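Local coordinates for protein endoglucanase (Clostridium thermocellum, PDB 2E4T) that hydrolyses internal beta-1,4-glucan linkages of cellulose and probably of xyloglucan, this chain being the family 44 catalytic module of a larger enzyme, at residues N201-E206 against S243-G248; G253-I258 against K333-I338; G273-D278 against K348-T353; I107-A112 against V156-F161. One frame throughout, in Å; residues are numbered along the deposited sequence. Where two conformers were deposited one is given.

Contact 1 of 4, residues N201-E206 against S243-G248; sequences NVTAKE and SAPDWG
The flat group here is the carboxylate of Asp246. Thr203 CB and CG2 stand over one of its faces, CB 3.4 Å from Asp246 OD2, and the two side chains cross at about a right angle. The carboxylate edges meet the first turn of helix 204-221. Asp246 OD1 accepts from Ala204 N at 2.8 Å, and OD2 accepts from Lys205 N with an N-H...O angle of 165°. Both bonds use the syn lone pairs. The anti lone pair of Asp246 OD2 takes Lys205 NZ in a 2.8 Å salt bridge. The lysine chain bends at its last two torsions to bring NZ there. Thr203 caps the helix start, its OG1 accepting from Glu206 N, and the Asp246 carboxylate binds the backbone N-H groups of Ala204 and Lys205. The negative charge probably interacts favourably with the helix dipole. Asp246 sits in a type I turn, Ala244 to Trp247, just before helix 247-250. Pro245 CG packs 3.7 Å from Asn201 O. Ala244 CB rests 3.5 Å from Val202 O.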
loop_
_atom_site.group_PDB
_atom_site.type_symbol
_atom_site.label_atom_id
_atom_site.label_comp_id
_atom_site.label_asym_id
_atom_site.label_seq_id
_atom_site.Cartn_x
_atom_site.Cartn_y
_atom_site.Cartn_z
ATOM N N ASN A 201 17.857 17.327 -8.191
ATOM C CA ASN A 201 16.465 16.935 -8.344
ATOM C C ASN A 201 16.367 15.917 -9.476
ATOM O O ASN A 201 16.847 16.178 -10.602
ATOM C CB ASN A 201 15.607 18.169 -8.686
ATOM C CG ASN A 201 15.581 19.177 -7.551
ATOM O OD1 ASN A 201 15.663 18.826 -6.386
ATOM N ND2 ASN A 201 15.479 20.463 -7.885
ATOM N N VAL A 202 15.711 14.766 -9.210
ATOM C CA VAL A 202 15.706 13.702 -10.199
ATOM C C VAL A 202 15.053 14.135 -11.492
ATOM O O VAL A 202 13.995 14.814 -11.516
ATOM C CB VAL A 202 15.025 12.436 -9.634
ATOM C CG1 VAL A 202 13.515 12.627 -9.457
ATOM C CG2 VAL A 202 15.375 11.212 -10.448
ATOM N N THR A 203 15.636 13.739 -12.620
ATOM C CA THR A 203 15.022 13.960 -13.915
ATOM C C THR A 203 14.110 12.793 -14.294
ATOM O O THR A 203 14.318 11.639 -13.861
ATOM C CB THR A 203 16.099 14.200 -15.006
ATOM O OG1 THR A 203 16.880 13.018 -15.127
ATOM C CG2 THR A 203 16.951 15.415 -14.702
ATOM N N ALA A 204 13.115 13.100 -15.110
ATOM C CA ALA A 204 12.299 12.034 -15.670
ATOM C C ALA A 204 13.171 11.025 -16.458
ATOM O O ALA A 204 12.969 9.805 -16.353
ATOM C CB ALA A 204 11.214 12.638 -16.556
ATOM N N LYS A 205 14.127 11.536 -17.230
ATOM C CA LYS A 205 14.986 10.635 -18.010
ATOM C C LYS A 205 15.808 9.721 -17.087
ATOM O O LYS A 205 15.927 8.515 -17.377
ATOM C CB LYS A 205 15.921 11.420 -18.924
ATOM C CG LYS A 205 15.203 12.017 -20.126
ATOM C CD LYS A 205 16.177 12.717 -21.084
ATOM C CE LYS A 205 17.034 13.828 -20.491
ATOM N NZ LYS A 205 16.227 14.948 -19.929
ATOM N N GLU A 206 16.390 10.248 -16.012
ATOM C CA GLU A 206 17.178 9.396 -15.135
ATOM C C GLU A 206 16.267 8.330 -14.507
ATOM O O GLU A 206 16.664 7.166 -14.374
ATOM C CB GLU A 206 17.852 10.234 -14.024
ATOM C CG GLU A 206 18.586 9.375 -12.999
ATOM C CD GLU A 206 19.281 10.061 -11.845
ATOM O OE1 GLU A 206 20.059 11.008 -12.058
ATOM O OE2 GLU A 206 18.952 9.685 -10.707
ATOM N N SER A 243 8.015 18.902 -10.195
ATOM C CA SER A 243 8.593 19.936 -11.030
ATOM C C SER A 243 9.957 19.475 -11.573
ATOM O O SER A 243 10.925 20.252 -11.559
ATOM C CB SER A 243 8.717 21.267 -10.299
ATOM O OG SER A 243 7.444 21.706 -9.764
ATOM N N ALA A 244 10.024 18.240 -12.081
ATOM C CA ALA A 244 11.334 17.694 -12.460
ATOM C C ALA A 244 11.966 18.610 -13.501
ATOM O O ALA A 244 11.300 19.164 -14.379
ATOM C CB ALA A 244 11.175 16.297 -13.020
ATOM N N PRO A 245 13.306 18.742 -13.471
ATOM C CA PRO A 245 13.952 19.751 -14.327
ATOM C C PRO A 245 13.785 19.552 -15.812
ATOM O O PRO A 245 13.919 20.532 -16.565
ATOM C CB PRO A 245 15.434 19.708 -13.897
ATOM C CG PRO A 245 15.536 18.959 -12.687
ATOM C CD PRO A 245 14.257 18.241 -12.453
ATOM N N ASP A 246 13.547 18.329 -16.257
ATOM C CA ASP A 246 13.351 18.019 -17.674
ATOM C C ASP A 246 11.883 17.784 -18.034
ATOM O O ASP A 246 11.603 17.380 -19.169
ATOM C CB ASP A 246 14.201 16.842 -18.144
ATOM C CG ASP A 246 13.865 15.546 -17.404
ATOM O OD1 ASP A 246 13.146 15.590 -16.383
ATOM O OD2 ASP A 246 14.369 14.477 -17.899
ATOM N N TRP A 247 10.943 18.085 -17.113
ATOM C CA TRP A 247 9.549 17.760 -17.409
ATOM C C TRP A 247 8.965 18.621 -18.528
ATOM O O TRP A 247 8.087 18.167 -19.270
ATOM C CB TRP A 247 8.704 17.793 -16.126
ATOM C CG TRP A 247 7.298 17.371 -16.336
ATOM C CD1 TRP A 247 6.205 18.139 -16.070
ATOM C CD2 TRP A 247 6.797 16.108 -16.845
ATOM N NE1 TRP A 247 5.051 17.439 -16.369
ATOM C CE2 TRP A 247 5.394 16.217 -16.884
ATOM C CE3 TRP A 247 7.395 14.911 -17.277
ATOM C CZ2 TRP A 247 4.566 15.193 -17.359
ATOM C CZ3 TRP A 247 6.562 13.887 -17.750
ATOM C CH2 TRP A 247 5.178 14.050 -17.806
ATOM N N GLY A 248 9.479 19.837 -18.709
ATOM C CA GLY A 248 8.968 20.697 -19.793
ATOM C C GLY A 248 9.213 20.103 -21.161
ATOM O O GLY A 248 8.485 20.422 -22.112
#

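Contact 2 of 4, residues G253-I258 against K333-I338; sequences GYRWFI and KDFLPI
Arg255 NH1 is held by two oxygens of Asp334. In one of two Asp334 conformers its bond to Asp334 OD2 is a 2.7 Å salt bridge, and its bond to the backbone Asp334 O is 2.9 Å. Both oxygens lie near the guanidinium plane. The carboxylate is turned almost square to that plane, at 85°, so NH1 meets OD2 from above the carboxylate. NH1 also lies above the plane of the Asp334 carbonyl. A bend at chi3 turns the end of the arginine over the ring of Phe335. The guanidinium and ring planes are only 16° apart, and Phe335 CE1 is 3.5 Å from Arg255 NH1. Arg255 NH2 hydrogen-bonds to Asn341 OD1. The CD1-CE1 side of Phe335 also meets a second neighbour: Phe335 CD1 lies over one face of the Trp256 indole, 3.4 Å from Trp256 CE3. These two rings meet obliquely, with planes at 37°. Ile258 CB covers the opposite indole face. Ile338 CD1 touches the indole edge, 4.0 Å from Trp256 CH2. The indole NE1 hydrogen-bonds to Ser345 OG. This is packing between two connections of the TIM barrel. Trp256 is the N-cap residue of helix 257-272, and Phe335 ends a 3-10 turn. Helix 338-349 starts just after Pro337, while Phe235 and Tyr238 of helix 235-240 also pack on Trp256.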
loop_
_atom_site.group_PDB
_atom_site.type_symbol
_atom_site.label_atom_id
_atom_site.label_comp_id
_atom_site.label_asym_id
_atom_site.label_seq_id
_atom_site.Cartn_x
_atom_site.Cartn_y
_atom_site.Cartn_z
ATOM N N GLY A 253 2.979 16.526 -24.465
ATOM C CA GLY A 253 1.964 15.578 -24.923
ATOM C C GLY A 253 1.425 14.638 -23.856
ATOM O O GLY A 253 0.547 13.796 -24.159
ATOM N N TYR A 254 1.935 14.739 -22.624
ATOM C CA TYR A 254 1.466 13.882 -21.543
ATOM C C TYR A 254 0.673 14.713 -20.537
ATOM O O TYR A 254 1.120 15.782 -20.091
ATOM C CB TYR A 254 2.641 13.230 -20.826
ATOM C CG TYR A 254 3.372 12.223 -21.673
ATOM C CD1 TYR A 254 2.856 10.934 -21.863
ATOM C CD2 TYR A 254 4.564 12.527 -22.291
ATOM C CE1 TYR A 254 3.547 9.979 -22.582
ATOM C CE2 TYR A 254 5.254 11.613 -23.050
ATOM C CZ TYR A 254 4.773 10.337 -23.177
ATOM O OH TYR A 254 5.481 9.446 -23.915
ATOM N N ARG A 255 -0.470 14.172 -20.123
ATOM C CA ARG A 255 -1.343 14.847 -19.208
ATOM C C ARG A 255 -0.698 14.972 -17.802
ATOM O O ARG A 255 -1.006 15.919 -17.050
ATOM C CB ARG A 255 -2.704 14.090 -19.127
ATOM C CG ARG A 255 -3.850 14.887 -18.530
ATOM C CD ARG A 255 -5.147 14.156 -18.710
ATOM N NE ARG A 255 -5.324 12.997 -17.800
ATOM C CZ ARG A 255 -6.082 12.939 -16.718
ATOM N NH1 ARG A 255 -6.727 14.015 -16.256
ATOM N NH2 ARG A 255 -6.227 11.770 -16.102
ATOM N N TRP A 256 0.076 13.961 -17.424
ATOM C CA TRP A 256 0.773 13.925 -16.135
ATOM C C TRP A 256 1.910 12.929 -16.233
ATOM O O TRP A 256 1.958 12.073 -17.170
ATOM C CB TRP A 256 -0.126 13.650 -14.935
ATOM C CG TRP A 256 -0.958 12.412 -14.901
ATOM C CD1 TRP A 256 -1.319 11.558 -15.940
ATOM C CD2 TRP A 256 -1.656 11.927 -13.741
ATOM N NE1 TRP A 256 -2.202 10.598 -15.476
ATOM C CE2 TRP A 256 -2.411 10.797 -14.142
ATOM C CE3 TRP A 256 -1.713 12.362 -12.412
ATOM C CZ2 TRP A 256 -3.225 10.111 -13.251
ATOM C CZ3 TRP A 256 -2.522 11.686 -11.538
ATOM C CH2 TRP A 256 -3.270 10.565 -11.956
ATOM N N PHE A 257 2.820 12.995 -15.270
ATOM C CA PHE A 257 3.971 12.107 -15.199
ATOM C C PHE A 257 3.548 10.643 -15.141
ATOM O O PHE A 257 4.248 9.790 -15.741
ATOM C CB PHE A 257 4.903 12.481 -14.038
ATOM C CG PHE A 257 6.043 11.534 -13.931
ATOM C CD1 PHE A 257 7.130 11.615 -14.782
ATOM C CD2 PHE A 257 6.011 10.518 -12.971
ATOM C CE1 PHE A 257 8.151 10.663 -14.742
ATOM C CE2 PHE A 257 7.027 9.567 -12.915
ATOM C CZ PHE A 257 8.107 9.636 -13.800
ATOM N N ILE A 258 2.435 10.308 -14.483
ATOM C CA ILE A 258 1.988 8.905 -14.491
ATOM C C ILE A 258 1.928 8.350 -15.896
ATOM O O ILE A 258 2.374 7.213 -16.161
ATOM C CB ILE A 258 0.568 8.841 -13.858
ATOM C CG1 ILE A 258 0.586 9.247 -12.367
ATOM C CG2 ILE A 258 -0.060 7.476 -14.073
ATOM C CD1 ILE A 258 1.368 8.322 -11.459
ATOM N N LYS A 333 -9.193 18.818 -9.982
ATOM C CA LYS A 333 -10.408 18.053 -10.259
ATOM C C LYS A 333 -10.283 17.164 -11.483
ATOM O O LYS A 333 -10.944 16.108 -11.553
ATOM C CB LYS A 333 -11.608 18.991 -10.443
ATOM C CG LYS A 333 -12.032 19.668 -9.127
ATOM C CD LYS A 333 -13.159 20.655 -9.409
ATOM C CE LYS A 333 -13.728 21.266 -8.108
ATOM N NZ LYS A 333 -12.761 22.083 -7.457
ATOM N N ASP A 334 -9.475 17.553 -12.468
ATOM C CA ASP A 334 -9.303 16.752 -13.659
ATOM C C ASP A 334 -8.672 15.394 -13.398
ATOM O O ASP A 334 -8.728 14.521 -14.269
ATOM C CB ASP A 334 -8.474 17.509 -14.688
ATOM C CG ASP A 334 -8.410 16.819 -16.034
ATOM O OD1 ASP A 334 -9.485 16.535 -16.601
ATOM O OD2 ASP A 334 -7.292 16.636 -16.589
ATOM N N PHE A 335 -8.086 15.210 -12.200
ATOM C CA PHE A 335 -7.402 13.955 -11.855
ATOM C C PHE A 335 -8.143 13.167 -10.771
ATOM O O PHE A 335 -7.609 12.169 -10.274
ATOM C CB PHE A 335 -5.965 14.245 -11.414
ATOM C CG PHE A 335 -5.142 14.863 -12.507
ATOM C CD1 PHE A 335 -4.508 14.049 -13.455
ATOM C CD2 PHE A 335 -4.981 16.249 -12.589
ATOM C CE1 PHE A 335 -3.770 14.617 -14.449
ATOM C CE2 PHE A 335 -4.192 16.819 -13.598
ATOM C CZ PHE A 335 -3.592 16.001 -14.516
ATOM N N LEU A 336 -9.358 13.630 -10.398
ATOM C CA LEU A 336 -10.165 12.972 -9.363
ATOM C C LEU A 336 -11.402 12.377 -10.028
ATOM O O LEU A 336 -11.935 12.944 -10.997
ATOM C CB LEU A 336 -10.577 13.957 -8.297
ATOM C CG LEU A 336 -9.425 14.596 -7.550
ATOM C CD1 LEU A 336 -9.975 15.575 -6.483
ATOM C CD2 LEU A 336 -8.501 13.519 -6.908
ATOM N N PRO A 337 -11.910 11.241 -9.516
ATOM C CA PRO A 337 -11.403 10.499 -8.362
ATOM C C PRO A 337 -10.098 9.797 -8.713
ATOM O O PRO A 337 -9.838 9.438 -9.882
ATOM C CB PRO A 337 -12.513 9.497 -8.062
ATOM C CG PRO A 337 -13.218 9.292 -9.416
ATOM C CD PRO A 337 -13.138 10.641 -10.087
ATOM N N ILE A 338 -9.212 9.600 -7.723
ATOM C CA ILE A 338 -7.835 9.258 -8.065
ATOM C C ILE A 338 -7.675 7.828 -8.556
ATOM O O ILE A 338 -6.901 7.618 -9.505
ATOM C CB ILE A 338 -6.863 9.609 -6.893
ATOM C CG1 ILE A 338 -5.403 9.526 -7.344
ATOM C CG2 ILE A 338 -7.103 8.799 -5.651
ATOM C CD1 ILE A 338 -5.001 10.544 -8.401
#

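Contact 3 of 4, residues G273-D278 against K348-T353; sequences GKRLLD and KYYPGT
Two loops that lead into neighbouring parallel strands of the TIM barrel, 279-284 and 354-360, meet here through Arg275. Its guanidinium lies flat on the ring of Tyr350 in a cation-pi stack, with centres 4.2 Å apart and planes at 16°. Gly352 O and a water lie over the opposite face. Three oxygens surround the edge, all close to the guanidinium plane. Arg275 NH1 donates to Thr353 OG1 at 2.9 Å and, within its own loop, to Leu277 O at 2.8 Å. Arg275 NH2 donates to Pro351 O, also at 2.9 Å, through a more bent bond of 139°. These three bonds and the ring fix the group's rotation. The extended start of the arginine chain and its turn at chi3 (-73°) bring it over the tyrosine, whose Tyr350 OH lies 3.4 Å from Arg275 CG. Thr353 OG1 also bonds to Tyr350 O, across the type II turn that runs from Tyr350 to Thr353. The water donates to both Asp278 O and Gly352 O, tying the two backbones together. Beside the polar group, Leu277 CD2 touches Thr353 CG2 at 3.9 Å, the two side chains crossing at about a right angle. The site lies between the end of helix 257-272, where Ser269 bonds the tyrosine hydroxyl, and the end of helix 338-349. The Asp278 backbone hydrogen-bonds to that of Lys354 at the start of the adjoining strand.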
loop_
_atom_site.group_PDB
_atom_site.type_symbol
_atom_site.label_atom_id
_atom_site.label_comp_id
_atom_site.label_asym_id
_atom_site.label_seq_id
_atom_site.Cartn_x
_atom_site.Cartn_y
_atom_site.Cartn_z
ATOM N N GLY A 273 11.288 -7.141 -24.993
ATOM C CA GLY A 273 10.525 -8.347 -25.227
ATOM C C GLY A 273 9.942 -9.009 -23.998
ATOM O O GLY A 273 9.537 -10.167 -24.063
ATOM N N LYS A 274 9.863 -8.271 -22.875
ATOM C CA LYS A 274 9.167 -8.790 -21.711
ATOM C C LYS A 274 8.731 -7.615 -20.842
ATOM O O LYS A 274 9.299 -6.529 -20.927
ATOM C CB LYS A 274 10.017 -9.715 -20.860
ATOM C CG LYS A 274 11.168 -9.093 -20.237
ATOM C CD LYS A 274 11.995 -10.291 -19.814
ATOM C CE LYS A 274 13.179 -9.753 -19.136
ATOM N NZ LYS A 274 14.308 -10.770 -19.008
ATOM N N ARG A 275 7.737 -7.864 -19.984
ATOM C CA ARG A 275 7.226 -6.833 -19.124
ATOM C C ARG A 275 8.274 -6.419 -18.095
ATOM O O ARG A 275 8.783 -7.263 -17.332
ATOM C CB ARG A 275 5.973 -7.357 -18.422
ATOM C CG ARG A 275 5.441 -6.408 -17.348
ATOM C CD ARG A 275 4.057 -6.900 -16.812
ATOM N NE ARG A 275 2.978 -6.693 -17.776
ATOM C CZ ARG A 275 2.277 -5.558 -17.875
ATOM N NH1 ARG A 275 2.605 -4.469 -17.136
ATOM N NH2 ARG A 275 1.231 -5.522 -18.710
ATOM N N LEU A 276 8.544 -5.110 -17.999
ATOM C CA LEU A 276 9.538 -4.610 -17.057
ATOM C C LEU A 276 8.903 -3.837 -15.904
ATOM O O LEU A 276 9.593 -3.545 -14.905
ATOM C CB LEU A 276 10.575 -3.699 -17.760
ATOM C CG LEU A 276 11.398 -4.451 -18.802
ATOM C CD1 LEU A 276 12.336 -3.458 -19.487
ATOM C CD2 LEU A 276 12.216 -5.585 -18.206
ATOM N N LEU A 277 7.630 -3.447 -16.010
ATOM C CA LEU A 277 6.906 -2.827 -14.900
ATOM C C LEU A 277 5.689 -3.717 -14.644
ATOM O O LEU A 277 4.844 -3.848 -15.535
ATOM C CB LEU A 277 6.415 -1.436 -15.254
ATOM C CG LEU A 277 5.595 -0.726 -14.176
ATOM C CD1 LEU A 277 6.433 -0.418 -12.924
ATOM C CD2 LEU A 277 4.896 0.471 -14.712
ATOM N N ASP A 278 5.610 -4.296 -13.443
ATOM C CA ASP A 278 4.449 -5.113 -13.108
ATOM C C ASP A 278 3.372 -4.322 -12.378
ATOM O O ASP A 278 2.166 -4.594 -12.573
ATOM C CB ASP A 278 4.868 -6.317 -12.281
ATOM C CG ASP A 278 5.764 -7.221 -13.088
ATOM O OD1 ASP A 278 5.210 -8.011 -13.903
ATOM O OD2 ASP A 278 7.006 -7.117 -12.934
ATOM N N LYS A 348 -4.737 3.171 -20.883
ATOM C CA LYS A 348 -4.334 3.893 -22.074
ATOM C C LYS A 348 -2.875 3.651 -22.436
ATOM O O LYS A 348 -2.539 3.601 -23.625
ATOM C CB LYS A 348 -4.569 5.416 -21.864
ATOM C CG LYS A 348 -6.053 5.835 -21.911
ATOM C CD LYS A 348 -6.280 7.292 -21.518
ATOM C CE LYS A 348 -7.743 7.668 -21.805
ATOM N NZ LYS A 348 -8.136 8.877 -21.072
ATOM N N TYR A 349 -1.984 3.570 -21.434
ATOM C CA TYR A 349 -0.552 3.593 -21.685
ATOM C C TYR A 349 0.191 2.293 -21.375
ATOM O O TYR A 349 1.266 2.060 -21.955
ATOM C CB TYR A 349 0.106 4.752 -20.972
ATOM C CG TYR A 349 -0.266 6.081 -21.585
ATOM C CD1 TYR A 349 -1.203 6.933 -21.008
ATOM C CD2 TYR A 349 0.351 6.506 -22.798
ATOM C CE1 TYR A 349 -1.551 8.137 -21.617
ATOM C CE2 TYR A 349 -0.004 7.709 -23.400
ATOM C CZ TYR A 349 -0.927 8.539 -22.778
ATOM O OH TYR A 349 -1.231 9.711 -23.395
ATOM N N TYR A 350 -0.309 1.438 -20.472
ATOM C CA TYR A 350 0.366 0.160 -20.274
ATOM C C TYR A 350 -0.631 -0.863 -19.740
ATOM O O TYR A 350 -0.623 -1.252 -18.534
ATOM C CB TYR A 350 1.597 0.269 -19.368
ATOM C CG TYR A 350 2.562 -0.899 -19.460
ATOM C CD1 TYR A 350 3.828 -0.806 -18.897
ATOM C CD2 TYR A 350 2.219 -2.063 -20.128
ATOM C CE1 TYR A 350 4.725 -1.844 -18.981
ATOM C CE2 TYR A 350 3.133 -3.105 -20.260
ATOM C CZ TYR A 350 4.382 -3.018 -19.676
ATOM O OH TYR A 350 5.297 -4.046 -19.762
ATOM N N PRO A 351 -1.552 -1.320 -20.598
ATOM C CA PRO A 351 -2.598 -2.241 -20.153
ATOM C C PRO A 351 -2.009 -3.453 -19.460
ATOM O O PRO A 351 -0.959 -3.977 -19.851
ATOM C CB PRO A 351 -3.335 -2.644 -21.456
ATOM C CG PRO A 351 -3.029 -1.607 -22.411
ATOM C CD PRO A 351 -1.702 -0.949 -22.014
ATOM N N GLY A 352 -2.711 -3.926 -18.416
ATOM C CA GLY A 352 -2.253 -5.112 -17.730
ATOM C C GLY A 352 -1.343 -4.816 -16.525
ATOM O O GLY A 352 -1.046 -5.709 -15.737
ATOM N N THR A 353 -0.879 -3.571 -16.408
ATOM C CA THR A 353 -0.121 -3.157 -15.233
ATOM C C THR A 353 -1.063 -3.119 -14.023
ATOM O O THR A 353 -2.211 -2.677 -14.142
ATOM C CB THR A 353 0.519 -1.787 -15.501
ATOM O OG1 THR A 353 1.302 -1.879 -16.702
ATOM C CG2 THR A 353 1.409 -1.319 -14.370
HETATM O O HOH W 1 1.288 -6.587 -14.378
#

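Contact 4 of 4, residues I107-A112 against V156-F161; sequences ITLQAA and VYMDEF
The backbones stay well apart, with Leu109 and Met158 closest at 7.0 Å between CA atoms, so side chains make the contact. One segment is the end of strand 104-109 in the parallel sheet of the TIM barrel. The other runs from the end of strand 155-157 into the first turn of helix 158-169, which covers the barrel sheet from outside. Met158 lies across the strand end. Met158 SD is 4.0 Å from Leu109 CB and accepts a weak but straight hydrogen bond from Gln110 N, with an N-H...S angle of 168°. Its chain is bent at chi2 and chi3, which brings the sulfur back toward the strand. Phe161, with CG anti to the backbone N (chi1 179°), extends toward Leu109, whose CD2 meets Phe161 CE2 obliquely at 3.6 Å. Trp53 stacks on Phe161, and helix 204-221 adds Leu214 beside Leu109 and Met158. The calcium site is near, with Phe161 about 7 Å from Glu54 between side chains. Two bonds hold the Gln110 amide: NE2 donates to Thr108 O and to Thr48 O. Gln110 OE1 reaches the edge of the Phe161 ring, 3.5 Å from Phe161 CE2, and lies 3.3 Å from Met158 SD.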
loop_
_atom_site.group_PDB
_atom_site.type_symbol
_atom_site.label_atom_id
_atom_site.label_comp_id
_atom_site.label_asym_id
_atom_site.label_seq_id
_atom_site.Cartn_x
_atom_site.Cartn_y
_atom_site.Cartn_z
ATOM N N ILE A 107 10.192 -6.133 -1.260
ATOM C CA ILE A 107 11.477 -5.626 -0.784
ATOM C C ILE A 107 11.941 -4.469 -1.672
ATOM O O ILE A 107 12.069 -4.618 -2.888
ATOM C CB ILE A 107 12.533 -6.768 -0.793
ATOM C CG1 ILE A 107 12.139 -7.886 0.167
ATOM C CG2 ILE A 107 13.938 -6.226 -0.501
ATOM C CD1 ILE A 107 11.886 -7.480 1.608
ATOM N N THR A 108 12.269 -3.353 -1.023
ATOM C CA THR A 108 12.829 -2.216 -1.779
ATOM C C THR A 108 14.287 -2.467 -2.107
ATOM O O THR A 108 15.112 -2.822 -1.229
ATOM C CB THR A 108 12.668 -0.948 -0.980
ATOM O OG1 THR A 108 11.244 -0.686 -0.810
ATOM C CG2 THR A 108 13.273 0.257 -1.702
ATOM N N LEU A 109 14.606 -2.247 -3.383
ATOM C CA LEU A 109 15.970 -2.226 -3.895
ATOM C C LEU A 109 16.398 -0.756 -4.087
ATOM O O LEU A 109 15.591 0.164 -4.142
ATOM C CB LEU A 109 16.068 -3.001 -5.218
ATOM C CG LEU A 109 15.637 -4.473 -5.108
ATOM C CD1 LEU A 109 15.708 -5.103 -6.511
ATOM C CD2 LEU A 109 16.504 -5.233 -4.112
ATOM N N GLN A 110 17.737 -0.583 -4.200
ATOM C CA GLN A 110 18.346 0.729 -4.077
ATOM C C GLN A 110 18.721 1.281 -5.465
ATOM O O GLN A 110 19.509 0.674 -6.201
ATOM C CB GLN A 110 19.607 0.577 -3.200
ATOM C CG GLN A 110 19.262 0.259 -1.746
ATOM C CD GLN A 110 18.574 -1.081 -1.522
ATOM O OE1 GLN A 110 19.058 -2.135 -1.991
ATOM N NE2 GLN A 110 17.446 -1.055 -0.794
ATOM N N ALA A 111 18.140 2.443 -5.793
ATOM C CA ALA A 111 18.314 3.035 -7.091
ATOM C C ALA A 111 18.813 4.478 -7.068
ATOM O O ALA A 111 19.202 5.010 -8.106
ATOM C CB ALA A 111 17.046 2.948 -7.959
ATOM N N ALA A 112 18.787 5.152 -5.916
ATOM C CA ALA A 112 19.181 6.560 -5.860
ATOM C C ALA A 112 20.666 6.727 -6.250
ATOM O O ALA A 112 21.037 7.803 -6.731
ATOM C CB ALA A 112 18.914 7.152 -4.496
ATOM N N VAL A 156 28.150 -2.032 -4.776
ATOM C CA VAL A 156 27.140 -2.968 -4.265
ATOM C C VAL A 156 26.211 -3.287 -5.441
ATOM O O VAL A 156 25.796 -2.371 -6.155
ATOM C CB VAL A 156 26.380 -2.315 -3.097
ATOM C CG1 VAL A 156 25.249 -3.140 -2.639
ATOM C CG2 VAL A 156 27.362 -2.055 -1.901
ATOM N N TYR A 157 25.921 -4.572 -5.641
ATOM C CA TYR A 157 25.238 -5.001 -6.852
ATOM C C TYR A 157 23.802 -5.481 -6.523
ATOM O O TYR A 157 23.614 -6.379 -5.689
ATOM C CB TYR A 157 26.005 -6.157 -7.518
ATOM C CG TYR A 157 27.394 -5.712 -7.912
ATOM C CD1 TYR A 157 27.585 -4.920 -9.021
ATOM C CD2 TYR A 157 28.520 -6.074 -7.160
ATOM C CE1 TYR A 157 28.854 -4.502 -9.401
ATOM C CE2 TYR A 157 29.797 -5.630 -7.521
ATOM C CZ TYR A 157 29.943 -4.854 -8.674
ATOM O OH TYR A 157 31.183 -4.395 -9.066
ATOM N N MET A 158 22.827 -4.885 -7.199
ATOM C CA MET A 158 21.438 -5.279 -6.923
ATOM C C MET A 158 21.102 -6.687 -7.384
ATOM O O MET A 158 20.372 -7.398 -6.674
ATOM C CB MET A 158 20.428 -4.265 -7.486
ATOM C CG MET A 158 20.468 -2.915 -6.790
ATOM S SD MET A 158 20.106 -3.012 -5.022
ATOM C CE MET A 158 21.747 -2.941 -4.318
ATOM N N ASP A 159 21.575 -7.093 -8.561
ATOM C CA ASP A 159 21.255 -8.443 -8.987
ATOM C C ASP A 159 21.889 -9.490 -8.037
ATOM O O ASP A 159 21.292 -10.540 -7.817
ATOM C CB ASP A 159 21.554 -8.681 -10.473
ATOM C CG ASP A 159 22.996 -8.494 -10.896
ATOM O OD1 ASP A 159 23.878 -8.067 -10.134
ATOM O OD2 ASP A 159 23.207 -8.804 -12.137
ATOM N N GLU A 160 23.076 -9.198 -7.489
ATOM C CA GLU A 160 23.706 -10.103 -6.563
ATOM C C GLU A 160 22.882 -10.219 -5.260
ATOM O O GLU A 160 22.753 -11.306 -4.680
ATOM C CB GLU A 160 25.140 -9.661 -6.289
ATOM C CG GLU A 160 25.929 -10.710 -5.517
ATOM C CD GLU A 160 27.411 -10.351 -5.449
ATOM O OE1 GLU A 160 27.743 -9.203 -5.007
ATOM O OE2 GLU A 160 28.248 -11.212 -5.844
ATOM N N PHE A 161 22.304 -9.087 -4.815
ATOM C CA PHE A 161 21.412 -9.076 -3.648
ATOM C C PHE A 161 20.194 -9.986 -3.940
ATOM O O PHE A 161 19.834 -10.864 -3.126
ATOM C CB PHE A 161 21.023 -7.624 -3.410
ATOM C CG PHE A 161 20.070 -7.289 -2.272
ATOM C CD1 PHE A 161 19.738 -8.162 -1.242
ATOM C CD2 PHE A 161 19.548 -5.990 -2.268
ATOM C CE1 PHE A 161 18.862 -7.756 -0.251
ATOM C CE2 PHE A 161 18.680 -5.581 -1.258
ATOM C CZ PHE A 161 18.345 -6.460 -0.254
#

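All four contacts lie in the TIM barrel part of the chain. Along the sequence contact 4 closes before contact 1 opens; contacts 2 and 3 follow, and their segments alternate. Contacts 1 and 2 have centres about 17 Å apart and touch through Trp247, which packs on Trp256 and Phe257. Contacts 2 and 3, about 19 Å apart between centres, touch between Tyr254 and Tyr349. They join the two ends of helix 257-272 to the region of helix 338-349. Contact 4 is farthest from contact 2, about 30 Å between centres, but its nearest atoms come within about 5 Å of contact 1, without touching. The contacts tie successive beta-alpha connections of the barrel to one another and to helix 204-221.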